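Local atomic coordinates of inorganic pyrophosphatase (Shewanella sp. AS-11, PDB entry 6LL8), a protein that probably hydrolyses inorganic diphosphate to two phosphates, as a family II pyrophosphatase of the DHH family that uses manganese or magnesium ions. Residues T88-H96 against L107-S117. Sequence-based numbering, arbitrary orientation.
Unlike the reference sequence in segment 107-117: S117 (reference Arg). With MG (magnesium ion), chain D; 2PN (imidodiphosphoric acid), chain I.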
loop_
_atom_site.group_PDB
_atom_site.type_symbol
_atom_site.label_atom_id
_atom_site.label_comp_id
_atom_site.label_asym_id
_atom_site.label_seq_id
_atom_site.Cartn_x
_atom_site.Cartn_y
_atom_site.Cartn_z
ATOM N N THR A 88 -14.567 -14.673 9.060
ATOM C CA THR A 88 -13.667 -15.004 10.157
ATOM C C THR A 88 -12.259 -14.670 9.673
ATOM O O THR A 88 -11.756 -15.280 8.724
ATOM C CB THR A 88 -13.770 -16.468 10.551
ATOM O OG1 THR A 88 -15.111 -16.738 10.967
ATOM C CG2 THR A 88 -12.800 -16.812 11.655
ATOM N N ILE A 89 -11.630 -13.721 10.358
ATOM C CA ILE A 89 -10.218 -13.392 10.053
ATOM C C ILE A 89 -9.350 -14.437 10.735
ATOM O O ILE A 89 -9.337 -14.517 11.988
ATOM C CB ILE A 89 -9.859 -11.971 10.499
ATOM C CG1 ILE A 89 -10.706 -10.928 9.783
ATOM C CG2 ILE A 89 -8.379 -11.711 10.283
ATOM C CD1 ILE A 89 -10.657 -9.549 10.376
ATOM N N VAL A 90 -8.658 -15.246 9.941
ATOM C CA VAL A 90 -7.769 -16.280 10.457
ATOM C C VAL A 90 -6.338 -15.785 10.585
ATOM O O VAL A 90 -5.543 -16.391 11.303
ATOM C CB VAL A 90 -7.850 -17.580 9.652
ATOM C CG1 VAL A 90 -9.238 -18.193 9.786
ATOM C CG2 VAL A 90 -7.451 -17.403 8.194
ATOM N N GLY A 91 -6.013 -14.692 9.917
ATOM C CA GLY A 91 -4.644 -14.196 9.958
ATOM C C GLY A 91 -4.539 -12.782 9.473
ATOM O O GLY A 91 -5.405 -12.333 8.701
ATOM N N ILE A 92 -3.482 -12.101 9.887
ATOM C CA ILE A 92 -3.061 -10.796 9.351
ATOM C C ILE A 92 -1.558 -10.884 9.166
ATOM O O ILE A 92 -0.849 -11.220 10.135
ATOM C CB ILE A 92 -3.406 -9.621 10.265
ATOM C CG1 ILE A 92 -4.918 -9.586 10.557
ATOM C CG2 ILE A 92 -2.922 -8.314 9.660
ATOM C CD1 ILE A 92 -5.305 -8.557 11.595
ATOM N N VAL A 93 -1.065 -10.531 7.996
ATOM C CA VAL A 93 0.381 -10.309 7.761
ATOM C C VAL A 93 0.520 -8.879 7.287
ATOM O O VAL A 93 -0.132 -8.481 6.312
ATOM C CB VAL A 93 0.991 -11.341 6.799
ATOM C CG1 VAL A 93 0.297 -11.422 5.450
ATOM C CG2 VAL A 93 2.471 -11.069 6.647
ATOM N N ASP A 94 1.343 -8.081 7.975
ATOM C CA ASP A 94 1.308 -6.632 7.718
ATOM C C ASP A 94 2.526 -5.960 8.301
ATOM O O ASP A 94 3.323 -6.560 9.024
ATOM C CB ASP A 94 0.013 -6.037 8.280
ATOM C CG ASP A 94 -0.271 -4.612 7.857
ATOM O OD1 ASP A 94 0.239 -4.206 6.768
ATOM O OD2 ASP A 94 -0.998 -3.921 8.579
ATOM N N HIS A 95 2.618 -4.662 8.035
ATOM C CA HIS A 95 3.698 -3.758 8.474
ATOM C C HIS A 95 3.160 -2.347 8.736
ATOM O O HIS A 95 3.916 -1.390 8.672
ATOM C CB HIS A 95 4.844 -3.773 7.468
ATOM C CG HIS A 95 4.535 -3.255 6.092
ATOM N ND1 HIS A 95 5.437 -2.464 5.426
ATOM C CD2 HIS A 95 3.512 -3.457 5.227
ATOM C CE1 HIS A 95 4.942 -2.214 4.209
ATOM N NE2 HIS A 95 3.776 -2.797 4.040
ATOM N N HIS A 96 1.865 -2.231 9.021
ATOM C CA HIS A 96 1.213 -0.961 9.382
ATOM C C HIS A 96 0.944 -0.886 10.878
ATOM O O HIS A 96 1.066 -1.893 11.598
ATOM C CB HIS A 96 -0.111 -0.783 8.620
ATOM C CG HIS A 96 0.076 -0.518 7.164
ATOM N ND1 HIS A 96 0.243 -1.537 6.222
ATOM C CD2 HIS A 96 0.122 0.646 6.460
ATOM C CE1 HIS A 96 0.403 -0.974 5.023
ATOM N NE2 HIS A 96 0.316 0.352 5.135
ATOM N N LEU A 107 -6.338 -15.961 16.338
ATOM C CA LEU A 107 -5.848 -15.818 14.950
ATOM C C LEU A 107 -4.329 -15.773 14.944
ATOM O O LEU A 107 -3.693 -15.694 16.007
ATOM C CB LEU A 107 -6.417 -14.564 14.269
ATOM C CG LEU A 107 -5.763 -13.231 14.641
ATOM C CD1 LEU A 107 -6.186 -12.155 13.653
ATOM C CD2 LEU A 107 -6.064 -12.790 16.074
ATOM N N GLU A 108 -3.752 -15.822 13.758
ATOM C CA GLU A 108 -2.329 -15.510 13.559
ATOM C C GLU A 108 -2.150 -14.067 13.162
ATOM O O GLU A 108 -2.903 -13.552 12.327
ATOM C CB GLU A 108 -1.777 -16.204 12.341
ATOM C CG GLU A 108 -1.727 -17.681 12.448
ATOM C CD GLU A 108 -0.750 -18.298 11.469
ATOM O OE1 GLU A 108 -0.382 -17.675 10.415
ATOM O OE2 GLU A 108 -0.314 -19.356 11.825
ATOM N N CYS A 109 -1.168 -13.410 13.751
ATOM C CA CYS A 109 -0.682 -12.128 13.223
ATOM C C CYS A 109 0.821 -12.232 13.081
ATOM O O CYS A 109 1.541 -12.532 14.046
ATOM C CB CYS A 109 -1.003 -10.938 14.100
ATOM S SG CYS A 109 -2.774 -10.734 14.424
ATOM N N TRP A 110 1.278 -11.968 11.861
ATOM C CA TRP A 110 2.697 -11.790 11.514
ATOM C C TRP A 110 2.837 -10.332 11.123
ATOM O O TRP A 110 2.687 -9.991 9.953
ATOM C CB TRP A 110 3.098 -12.728 10.384
ATOM C CG TRP A 110 3.124 -14.184 10.694
ATOM C CD1 TRP A 110 2.065 -15.027 10.804
ATOM C CD2 TRP A 110 4.303 -14.969 10.782
ATOM N NE1 TRP A 110 2.519 -16.287 10.998
ATOM C CE2 TRP A 110 3.875 -16.300 10.967
ATOM C CE3 TRP A 110 5.661 -14.682 10.721
ATOM C CZ2 TRP A 110 4.784 -17.348 11.071
ATOM C CZ3 TRP A 110 6.560 -15.728 10.810
ATOM C CH2 TRP A 110 6.117 -17.031 10.994
ATOM N N ILE A 111 3.049 -9.464 12.097
ATOM C CA ILE A 111 3.102 -8.020 11.863
ATOM C C ILE A 111 4.476 -7.569 12.318
ATOM O O ILE A 111 4.912 -7.891 13.434
ATOM C CB ILE A 111 1.932 -7.280 12.543
ATOM C CG1 ILE A 111 0.589 -7.792 12.005
ATOM C CG2 ILE A 111 2.118 -5.777 12.355
ATOM C CD1 ILE A 111 -0.650 -7.241 12.694
ATOM N N ARG A 112 5.197 -6.876 11.458
ATOM C CA ARG A 112 6.561 -6.415 11.771
ATOM C C ARG A 112 6.717 -5.021 11.206
ATOM O O ARG A 112 6.244 -4.774 10.095
ATOM C CB ARG A 112 7.616 -7.328 11.142
ATOM C CG ARG A 112 7.536 -8.786 11.557
ATOM C CD ARG A 112 7.959 -9.059 12.977
ATOM N NE ARG A 112 8.030 -10.516 13.137
ATOM C CZ ARG A 112 6.961 -11.303 13.442
ATOM N NH1 ARG A 112 5.777 -10.781 13.697
ATOM N NH2 ARG A 112 7.081 -12.609 13.474
ATOM N N PRO A 113 7.426 -4.123 11.902
ATOM C CA PRO A 113 7.561 -2.746 11.438
ATOM C C PRO A 113 8.698 -2.624 10.421
ATOM O O PRO A 113 9.666 -1.904 10.629
ATOM C CB PRO A 113 7.804 -1.989 12.739
ATOM C CG PRO A 113 8.584 -2.965 13.551
ATOM C CD PRO A 113 7.950 -4.312 13.267
ATOM N N VAL A 114 8.530 -3.337 9.313
ATOM C CA VAL A 114 9.512 -3.429 8.241
ATOM C C VAL A 114 8.984 -2.705 7.016
ATOM O O VAL A 114 7.884 -2.135 6.978
ATOM C CB VAL A 114 9.900 -4.884 7.967
ATOM C CG1 VAL A 114 10.598 -5.474 9.197
ATOM C CG2 VAL A 114 8.701 -5.721 7.506
ATOM N N GLY A 115 9.778 -2.737 5.966
ATOM C CA GLY A 115 9.455 -2.002 4.739
ATOM C C GLY A 115 8.371 -2.574 3.873
ATOM O O GLY A 115 7.838 -1.825 3.073
ATOM N N CYS A 116 8.034 -3.849 3.995
ATOM C CA CYS A 116 7.098 -4.469 3.046
ATOM C C CYS A 116 6.431 -5.688 3.674
ATOM O O CYS A 116 7.126 -6.476 4.335
ATOM C CB CYS A 116 7.844 -4.823 1.782
ATOM S SG CYS A 116 6.788 -5.479 0.480
ATOM N N SER A 117 5.143 -5.896 3.412
ATOM C CA SER A 117 4.495 -7.120 3.897
ATOM C C SER A 117 5.191 -8.347 3.338
ATOM O O SER A 117 5.258 -9.390 4.013
ATOM C CB SER A 117 3.033 -7.178 3.508
ATOM O OG SER A 117 2.268 -6.120 4.034
HETATM MG MG MG D . 2.824 -2.604 2.014
HETATM P P1 2PN I . 1.717 0.368 1.825
HETATM O O1 2PN I . 0.338 -0.230 1.558
HETATM O O2 2PN I . 2.350 0.928 0.579
HETATM O O3 2PN I . 2.614 -0.631 2.532
HETATM N N1 2PN I . 1.492 1.614 2.875
HETATM P P2 2PN I . 1.593 3.258 2.772
HETATM O O4 2PN I . 0.265 3.755 3.336
HETATM O O5 2PN I . 1.741 3.635 1.313
HETATM O O6 2PN I . 2.765 3.698 3.615
HETATM O O HOH W 1 6.546 -0.651 8.967
#
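H95 lies against the loop 112-116 and S117, at the end of two parallel strands, 88-94 and 108-111. The strands belong to the six-stranded parallel sheet of the DHH domain, and 108-111 is one of its two edge strands. Five backbone bonds join them, from E108 N with V90 O to R112 N with D94 O.

H95, D94 and H96 form the DHH signature. H95 ND1 donates to V114 O, 2.9 Å away and in the ring plane, although ND1 stands above the carbonyl plane of V114. One ring face is covered toward its rim by C116 CA and S117 N. The first torsion sets CG between the backbone N and the carbonyl carbon (chi1 64°), which swings the ring toward this loop. A water bridges H95 O and V114 O. With ND1 fixed this way, H95 NE2 binds the magnesium ion at 2.2 Å. D15, D73 and D147 bind the same ion, and so does O3 of the imidodiphosphate.

S117, which differs from the reference sequence, starts helix 117-128. S117 OG lies 3.2 Å from H95 CD2 and is hydrogen-bonded to D73. Its backbone N bonds to D15, so this helix start holds two of the metal ligands.

On the other side of the strand pair from V93 and W110, I92 CG2 meets I111 CD1 at 3.9 Å. I92 CG1 packs near L107 CD1, while I92 N bonds to E108 O and I92 O accepts from W110 N.

D94 OD1 takes two bonds: H95 N from above the carboxylate plane, and H96 ND1 on its syn lone pair, 2.7 Å away and almost straight at 179°. This sets the turn of the H96 ring. H96 NE2 accepts a hydrogen bond from N1 of the imidodiphosphate, 2.8 Å away.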